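Local coordinates for protein AGR_C_4470p (PDB 2HQV) that is of unknown function but belongs to the ChuX/HutX haem-utilisation family and so may take part in haem handling, at residues Ala63-Ala69 with Ala130-Asp136; Gly81-Ile85 with Gln174-Phe178. All coordinates share one frame; numbering follows the deposited sequence.

In the fold
Contact 1 joins two strands of a sheet, and contact 2 joins a loop to a helix that lies against that sheet. Their centres lie about 17 Å apart, and their segments alternate along the chain: 63-69, 81-85, 130-136, 174-178. Contact 1 pairs strand 64-68, outermost in the six-stranded antiparallel sheet within this chain, with strand 129-139. Contact 2 fixes the loop between helix 72-79 and strand 85-90 to helix 172-185, which also packs on contact 1. The two meet where Phe-134 CD2 touches Phe-178 CE1 at 3.9 Å. Through this packing, and through the helix that touches both contacts, residues distant in sequence are gathered together.

Contact 1 of 2, residues Ala63-Ala69 with Ala130-Asp136; sequences AAVSAPA and AAITFVD
Ser-66 and Thr-133 face each other as a non-hydrogen-bonded antiparallel pair, their CA atoms 4.0 Å apart, and their side chains supply the bond that the backbone leaves out at this position. In both residues the hydroxyl lies anti to the carbonyl carbon (chi1 -62° in Ser-66, -49° in Thr-133), which turns the two oxygens toward one another: Ser-66 OG and Thr-133 OG1 are hydrogen-bonded at 2.7 Å. The methyl of Thr-133 points the other way along the strand, where CG2 meets Ala-64 CB at 3.9 Å.

The opposite face is apolar. Phe-134 presents a ring edge to strand 64-68: CD1 lies 3.3 Å from Val-65 O, which sits in the ring plane, and CE1 reaches Ala-67 CB at 4.2 Å. Val-65 O also accepts the 2.7 Å bond from Phe-134 N, one of five backbone bonds between the strands. Beyond them, a water bridges Ala-69 N and Ala-130 O.

Chemically, the face of Ser-66 and Thr-133 is mixed, since Ala-64 and Val-135 share it, and the hydroxyl pair satisfies two polar groups there. The face of Val-65, Ala-67, Ile-132 and Phe-134 offers hydrocarbon to the covering helices 72-79 and 172-185.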
ATOM      1  N   ALA A  63     -24.483  -8.212   1.426  1.00 36.30           N
ATOM      2  CA  ALA A  63     -23.237  -7.970   2.151  1.00 37.23           C
ATOM      3  C   ALA A  63     -22.173  -7.314   1.267  1.00 35.77           C
ATOM      4  O   ALA A  63     -21.269  -6.648   1.764  1.00 35.37           O
ATOM      5  CB  ALA A  63     -22.710  -9.280   2.728  1.00 34.55           C
ATOM      6  N   ALA A  64     -22.293  -7.513  -0.041  1.00 37.06           N
ATOM      7  CA  ALA A  64     -21.356  -6.944  -1.004  1.00 36.71           C
ATOM      8  C   ALA A  64     -22.139  -6.356  -2.174  1.00 36.81           C
ATOM      9  O   ALA A  64     -22.537  -7.071  -3.091  1.00 37.04           O
ATOM     10  CB  ALA A  64     -20.393  -8.018  -1.495  1.00 36.17           C
ATOM     11  N   VAL A  65     -22.370  -5.049  -2.126  1.00 36.52           N
ATOM     12  CA  VAL A  65     -23.115  -4.358  -3.169  1.00 35.92           C
ATOM     13  C   VAL A  65     -22.139  -3.498  -3.952  1.00 36.23           C
ATOM     14  O   VAL A  65     -21.476  -2.634  -3.378  1.00 32.75           O
ATOM     15  CB  VAL A  65     -24.211  -3.450  -2.562  1.00 37.42           C
ATOM     16  CG1 VAL A  65     -25.003  -2.768  -3.672  1.00 36.29           C
ATOM     17  CG2 VAL A  65     -25.133  -4.273  -1.673  1.00 35.40           C
ATOM     18  N   SER A  66     -22.055  -3.739  -5.258  1.00 34.85           N
ATOM     19  CA  SER A  66     -21.141  -2.994  -6.122  1.00 37.13           C
ATOM     20  C   SER A  66     -21.800  -1.910  -6.969  1.00 37.12           C
ATOM     21  O   SER A  66     -22.940  -2.050  -7.413  1.00 35.05           O
ATOM     22  CB  SER A  66     -20.405  -3.956  -7.062  1.00 36.66           C
ATOM     23  OG  SER A  66     -19.605  -4.875  -6.348  1.00 34.94           O
ATOM     24  N   ALA A  67     -21.057  -0.831  -7.188  1.00 36.50           N
ATOM     25  CA  ALA A  67     -21.501   0.279  -8.012  1.00 36.19           C
ATOM     26  C   ALA A  67     -20.534   0.274  -9.189  1.00 37.33           C
ATOM     27  O   ALA A  67     -19.417  -0.227  -9.067  1.00 35.82           O
ATOM     28  CB  ALA A  67     -21.386   1.596  -7.242  1.00 36.32           C
ATOM     29  N   PRO A  68     -20.949   0.814 -10.348  1.00 37.53           N
ATOM     30  CA  PRO A  68     -20.056   0.839 -11.512  1.00 37.63           C
ATOM     31  C   PRO A  68     -18.898   1.828 -11.320  1.00 37.60           C
ATOM     32  O   PRO A  68     -19.049   2.861 -10.662  1.00 36.61           O
ATOM     33  CB  PRO A  68     -20.994   1.229 -12.652  1.00 39.43           C
ATOM     34  CG  PRO A  68     -22.012   2.103 -11.966  1.00 41.71           C
ATOM     35  CD  PRO A  68     -22.280   1.353 -10.682  1.00 38.67           C
ATOM     36  N   ALA A  69     -17.746   1.501 -11.893  1.00 36.34           N
ATOM     37  CA  ALA A  69     -16.554   2.335 -11.781  1.00 38.10           C
ATOM     38  C   ALA A  69     -16.785   3.814 -12.110  1.00 38.41           C
ATOM     39  O   ALA A  69     -16.112   4.686 -11.560  1.00 36.94           O
ATOM     40  CB  ALA A  69     -15.446   1.771 -12.664  1.00 38.39           C
ATOM     41  N   ALA A 130     -12.296  -0.908 -11.410  1.00 33.42           N
ATOM     42  CA  ALA A 130     -13.220  -1.728 -12.181  1.00 35.32           C
ATOM     43  C   ALA A 130     -14.586  -1.768 -11.511  1.00 35.39           C
ATOM     44  O   ALA A 130     -15.604  -2.005 -12.163  1.00 35.57           O
ATOM     45  CB  ALA A 130     -12.662  -3.145 -12.318  1.00 34.53           C
ATOM     46  N   ALA A 131     -14.602  -1.522 -10.205  1.00 33.98           N
ATOM     47  CA  ALA A 131     -15.839  -1.542  -9.442  1.00 32.34           C
ATOM     48  C   ALA A 131     -15.609  -0.943  -8.063  1.00 32.45           C
ATOM     49  O   ALA A 131     -14.472  -0.801  -7.619  1.00 31.89           O
ATOM     50  CB  ALA A 131     -16.339  -2.983  -9.306  1.00 32.42           C
ATOM     51  N   ILE A 132     -16.694  -0.576  -7.400  1.00 30.26           N
ATOM     52  CA  ILE A 132     -16.630  -0.019  -6.055  1.00 30.88           C
ATOM     53  C   ILE A 132     -17.662  -0.833  -5.287  1.00 31.61           C
ATOM     54  O   ILE A 132     -18.859  -0.740  -5.559  1.00 32.35           O
ATOM     55  CB  ILE A 132     -17.000   1.477  -6.053  1.00 30.96           C
ATOM     56  CG1 ILE A 132     -16.007   2.246  -6.933  1.00 28.40           C
ATOM     57  CG2 ILE A 132     -16.975   2.025  -4.617  1.00 30.50           C
ATOM     58  CD1 ILE A 132     -16.421   3.646  -7.250  1.00 27.64           C
ATOM     59  N   THR A 133     -17.190  -1.645  -4.347  1.00 29.69           N
ATOM     60  CA  THR A 133     -18.070  -2.523  -3.582  1.00 28.81           C
ATOM     61  C   THR A 133     -18.232  -2.150  -2.118  1.00 29.87           C
ATOM     62  O   THR A 133     -17.248  -2.032  -1.382  1.00 24.03           O
ATOM     63  CB  THR A 133     -17.559  -3.973  -3.635  1.00 29.75           C
ATOM     64  OG1 THR A 133     -17.280  -4.323  -4.996  1.00 25.92           O
ATOM     65  CG2 THR A 133     -18.601  -4.929  -3.041  1.00 29.03           C
ATOM     66  N   PHE A 134     -19.489  -1.988  -1.711  1.00 28.52           N
ATOM     67  CA  PHE A 134     -19.830  -1.648  -0.337  1.00 29.57           C
ATOM     68  C   PHE A 134     -19.970  -2.967   0.416  1.00 31.50           C
ATOM     69  O   PHE A 134     -20.877  -3.756   0.136  1.00 30.75           O
ATOM     70  CB  PHE A 134     -21.149  -0.862  -0.298  1.00 29.27           C
ATOM     71  CG  PHE A 134     -21.089   0.451  -1.020  1.00 28.15           C
ATOM     72  CD1 PHE A 134     -21.093   0.500  -2.411  1.00 29.99           C
ATOM     73  CD2 PHE A 134     -20.999   1.642  -0.304  1.00 29.42           C
ATOM     74  CE1 PHE A 134     -21.007   1.716  -3.084  1.00 30.02           C
ATOM     75  CE2 PHE A 134     -20.912   2.865  -0.959  1.00 31.44           C
ATOM     76  CZ  PHE A 134     -20.914   2.909  -2.354  1.00 31.04           C
ATOM     77  N   VAL A 135     -19.059  -3.203   1.358  1.00 30.95           N
ATOM     78  CA  VAL A 135     -19.046  -4.440   2.132  1.00 29.44           C
ATOM     79  C   VAL A 135     -19.580  -4.218   3.547  1.00 30.60           C
ATOM     80  O   VAL A 135     -19.040  -3.431   4.318  1.00 29.73           O
ATOM     81  CB  VAL A 135     -17.613  -5.013   2.180  1.00 30.04           C
ATOM     82  CG1 VAL A 135     -17.591  -6.351   2.904  1.00 29.14           C
ATOM     83  CG2 VAL A 135     -17.079  -5.163   0.753  1.00 28.87           C
ATOM     84  N   ASP A 136     -20.659  -4.925   3.864  1.00 31.65           N
ATOM     85  CA  ASP A 136     -21.328  -4.819   5.157  1.00 31.54           C
ATOM     86  C   ASP A 136     -21.448  -6.242   5.704  1.00 33.73           C
ATOM     87  O   ASP A 136     -22.360  -6.978   5.337  1.00 31.56           O
ATOM     88  CB  ASP A 136     -22.720  -4.199   4.945  1.00 28.64           C
ATOM     89  CG  ASP A 136     -23.521  -4.068   6.230  1.00 30.86           C
ATOM     90  OD1 ASP A 136     -23.118  -4.649   7.264  1.00 26.68           O
ATOM     91  OD2 ASP A 136     -24.568  -3.378   6.197  1.00 28.45           O
TER
HETATM   92  O   HOH W   1     -17.758  -0.807 -13.461  1.00 50.56           O

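Contact 2 of 2, residues Gly81-Ile85 with Gln174-Phe178; sequences GWGEI and QLAKF
Gln-174 reaches from its helix into the loop 81-85 and uses one nitrogen to hold two backbone carbonyls. With CG anti to the backbone N (chi1 -163°) and the chain extended beyond it, the amide is carried out to the loop. There NE2 donates to Trp-82 O at 2.8 Å and to Glu-84 O at 3.0 Å. Both acceptors lie in the amide plane and both bonds are nearly straight, although the nitrogen stands above each carbonyl plane. Because OE1 accepts from the backbone N of Arg-163, both ends of the amide are engaged and its rotation is fixed. A third polar bond comes from Lys-177, whose chain, extended beyond CG, brings NZ to within 2.8 Å of Gly-81 O.

The nonpolar contacts centre on Trp-82. Lys-177 CB lies over its indole, 3.9 Å from the centroid of the five-membered ring, in a CH-pi contact, and the lysine chain runs past the indole in the opposite direction. At the far end of the indole, Trp-82 CH2 meets the edge of the Phe-178 ring, 3.9 Å from CD1. Ile-85 CG2 packs against the Gln-174 amide, the two side chains crossing at about a right angle.

The arrangement belongs to the ChuX/HutX-family fold, in which helix 172-185 lies against the antiparallel sheet. Trp-82 touches Val-147 and Phe-178 touches Cys-145, both of strand 142-151, while Gln-174 and Lys-177 donate hydrogen bonds to carbonyls of the connection from helix 72-79 to strand 85-90.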
ATOM      1  N   GLY A  81     -18.000  13.934   2.796  1.00 34.67           N
ATOM      2  CA  GLY A  81     -18.899  14.565   3.747  1.00 36.01           C
ATOM      3  C   GLY A  81     -19.173  13.677   4.946  1.00 37.19           C
ATOM      4  O   GLY A  81     -19.930  14.053   5.838  1.00 37.29           O
ATOM      5  N   TRP A  82     -18.541  12.506   4.977  1.00 34.65           N
ATOM      6  CA  TRP A  82     -18.743  11.551   6.067  1.00 35.17           C
ATOM      7  C   TRP A  82     -17.947  11.850   7.331  1.00 35.15           C
ATOM      8  O   TRP A  82     -18.145  11.202   8.354  1.00 34.26           O
ATOM      9  CB  TRP A  82     -18.395  10.133   5.605  1.00 31.97           C
ATOM     10  CG  TRP A  82     -19.319   9.530   4.579  1.00 31.59           C
ATOM     11  CD1 TRP A  82     -20.332  10.154   3.900  1.00 30.58           C
ATOM     12  CD2 TRP A  82     -19.286   8.180   4.097  1.00 29.98           C
ATOM     13  NE1 TRP A  82     -20.928   9.273   3.028  1.00 29.31           N
ATOM     14  CE2 TRP A  82     -20.308   8.055   3.127  1.00 31.71           C
ATOM     15  CE3 TRP A  82     -18.491   7.063   4.392  1.00 31.19           C
ATOM     16  CZ2 TRP A  82     -20.556   6.853   2.445  1.00 32.27           C
ATOM     17  CZ3 TRP A  82     -18.736   5.862   3.711  1.00 29.65           C
ATOM     18  CH2 TRP A  82     -19.764   5.771   2.749  1.00 30.76           C
ATOM     19  N   GLY A  83     -17.049  12.824   7.269  1.00 36.77           N
ATOM     20  CA  GLY A  83     -16.249  13.143   8.434  1.00 36.86           C
ATOM     21  C   GLY A  83     -14.978  12.317   8.442  1.00 37.67           C
ATOM     22  O   GLY A  83     -14.491  11.915   7.387  1.00 38.53           O
ATOM     23  N   GLU A  84     -14.438  12.047   9.624  1.00 38.47           N
ATOM     24  CA  GLU A  84     -13.209  11.266   9.719  1.00 38.84           C
ATOM     25  C   GLU A  84     -13.455   9.771   9.535  1.00 35.61           C
ATOM     26  O   GLU A  84     -14.118   9.135  10.348  1.00 36.61           O
ATOM     27  CB  GLU A  84     -12.522  11.508  11.069  1.00 40.43           C
ATOM     28  CG  GLU A  84     -11.157  10.836  11.190  1.00 45.28           C
ATOM     29  CD  GLU A  84     -10.556  10.963  12.583  1.00 49.26           C
ATOM     30  OE1 GLU A  84      -9.441  10.448  12.803  1.00 51.85           O
ATOM     31  OE2 GLU A  84     -11.200  11.577  13.457  1.00 52.03           O
ATOM     32  N   ILE A  85     -12.920   9.218   8.456  1.00 32.20           N
ATOM     33  CA  ILE A  85     -13.067   7.796   8.174  1.00 31.87           C
ATOM     34  C   ILE A  85     -11.717   7.107   8.383  1.00 29.67           C
ATOM     35  O   ILE A  85     -10.776   7.713   8.893  1.00 27.67           O
ATOM     36  CB  ILE A  85     -13.571   7.565   6.712  1.00 31.34           C
ATOM     37  CG1 ILE A  85     -12.728   8.358   5.702  1.00 32.16           C
ATOM     38  CG2 ILE A  85     -15.020   8.009   6.600  1.00 30.88           C
ATOM     39  CD1 ILE A  85     -11.287   7.865   5.515  1.00 32.46           C
ATOM     40  N   GLN A 174     -22.179   8.611  10.582  1.00 31.55           N
ATOM     41  CA  GLN A 174     -21.406   8.102   9.454  1.00 31.10           C
ATOM     42  C   GLN A 174     -22.025   6.821   8.908  1.00 28.78           C
ATOM     43  O   GLN A 174     -22.179   6.658   7.700  1.00 27.55           O
ATOM     44  CB  GLN A 174     -19.973   7.832   9.901  1.00 31.63           C
ATOM     45  CG  GLN A 174     -18.984   7.696   8.764  1.00 33.07           C
ATOM     46  CD  GLN A 174     -17.562   7.702   9.266  1.00 32.89           C
ATOM     47  OE1 GLN A 174     -17.027   6.667   9.647  1.00 33.60           O
ATOM     48  NE2 GLN A 174     -16.944   8.881   9.290  1.00 33.67           N
ATOM     49  N   LEU A 175     -22.381   5.919   9.816  1.00 28.32           N
ATOM     50  CA  LEU A 175     -22.999   4.648   9.450  1.00 29.29           C
ATOM     51  C   LEU A 175     -24.250   4.871   8.614  1.00 28.97           C
ATOM     52  O   LEU A 175     -24.450   4.204   7.604  1.00 27.57           O
ATOM     53  CB  LEU A 175     -23.353   3.850  10.708  1.00 28.88           C
ATOM     54  CG  LEU A 175     -24.076   2.519  10.480  1.00 29.90           C
ATOM     55  CD1 LEU A 175     -23.245   1.630   9.555  1.00 30.73           C
ATOM     56  CD2 LEU A 175     -24.316   1.828  11.819  1.00 33.54           C
ATOM     57  N   ALA A 176     -25.094   5.809   9.041  1.00 30.53           N
ATOM     58  CA  ALA A 176     -26.328   6.113   8.319  1.00 30.79           C
ATOM     59  C   ALA A 176     -26.049   6.524   6.867  1.00 31.27           C
ATOM     60  O   ALA A 176     -26.755   6.097   5.947  1.00 29.31           O
ATOM     61  CB  ALA A 176     -27.103   7.223   9.043  1.00 33.24           C
ATOM     62  N   LYS A 177     -25.023   7.347   6.661  1.00 28.98           N
ATOM     63  CA  LYS A 177     -24.667   7.795   5.313  1.00 29.91           C
ATOM     64  C   LYS A 177     -24.156   6.629   4.470  1.00 28.26           C
ATOM     65  O   LYS A 177     -24.432   6.545   3.274  1.00 24.94           O
ATOM     66  CB  LYS A 177     -23.601   8.896   5.377  1.00 31.94           C
ATOM     67  CG  LYS A 177     -24.062  10.142   6.136  1.00 33.75           C
ATOM     68  CD  LYS A 177     -22.985  11.208   6.180  1.00 37.15           C
ATOM     69  CE  LYS A 177     -23.462  12.445   6.936  1.00 40.41           C
ATOM     70  NZ  LYS A 177     -22.413  13.505   6.953  1.00 42.64           N
ATOM     71  N   PHE A 178     -23.400   5.735   5.096  1.00 26.46           N
ATOM     72  CA  PHE A 178     -22.882   4.561   4.396  1.00 27.68           C
ATOM     73  C   PHE A 178     -24.066   3.704   3.921  1.00 28.66           C
ATOM     74  O   PHE A 178     -24.183   3.373   2.736  1.00 29.08           O
ATOM     75  CB  PHE A 178     -22.000   3.727   5.336  1.00 28.24           C
ATOM     76  CG  PHE A 178     -21.695   2.347   4.812  1.00 29.15           C
ATOM     77  CD1 PHE A 178     -20.612   2.126   3.969  1.00 29.29           C
ATOM     78  CD2 PHE A 178     -22.523   1.273   5.129  1.00 28.40           C
ATOM     79  CE1 PHE A 178     -20.355   0.857   3.444  1.00 29.59           C
ATOM     80  CE2 PHE A 178     -22.273  -0.003   4.605  1.00 30.52           C
ATOM     81  CZ  PHE A 178     -21.183  -0.206   3.760  1.00 28.54           C
TER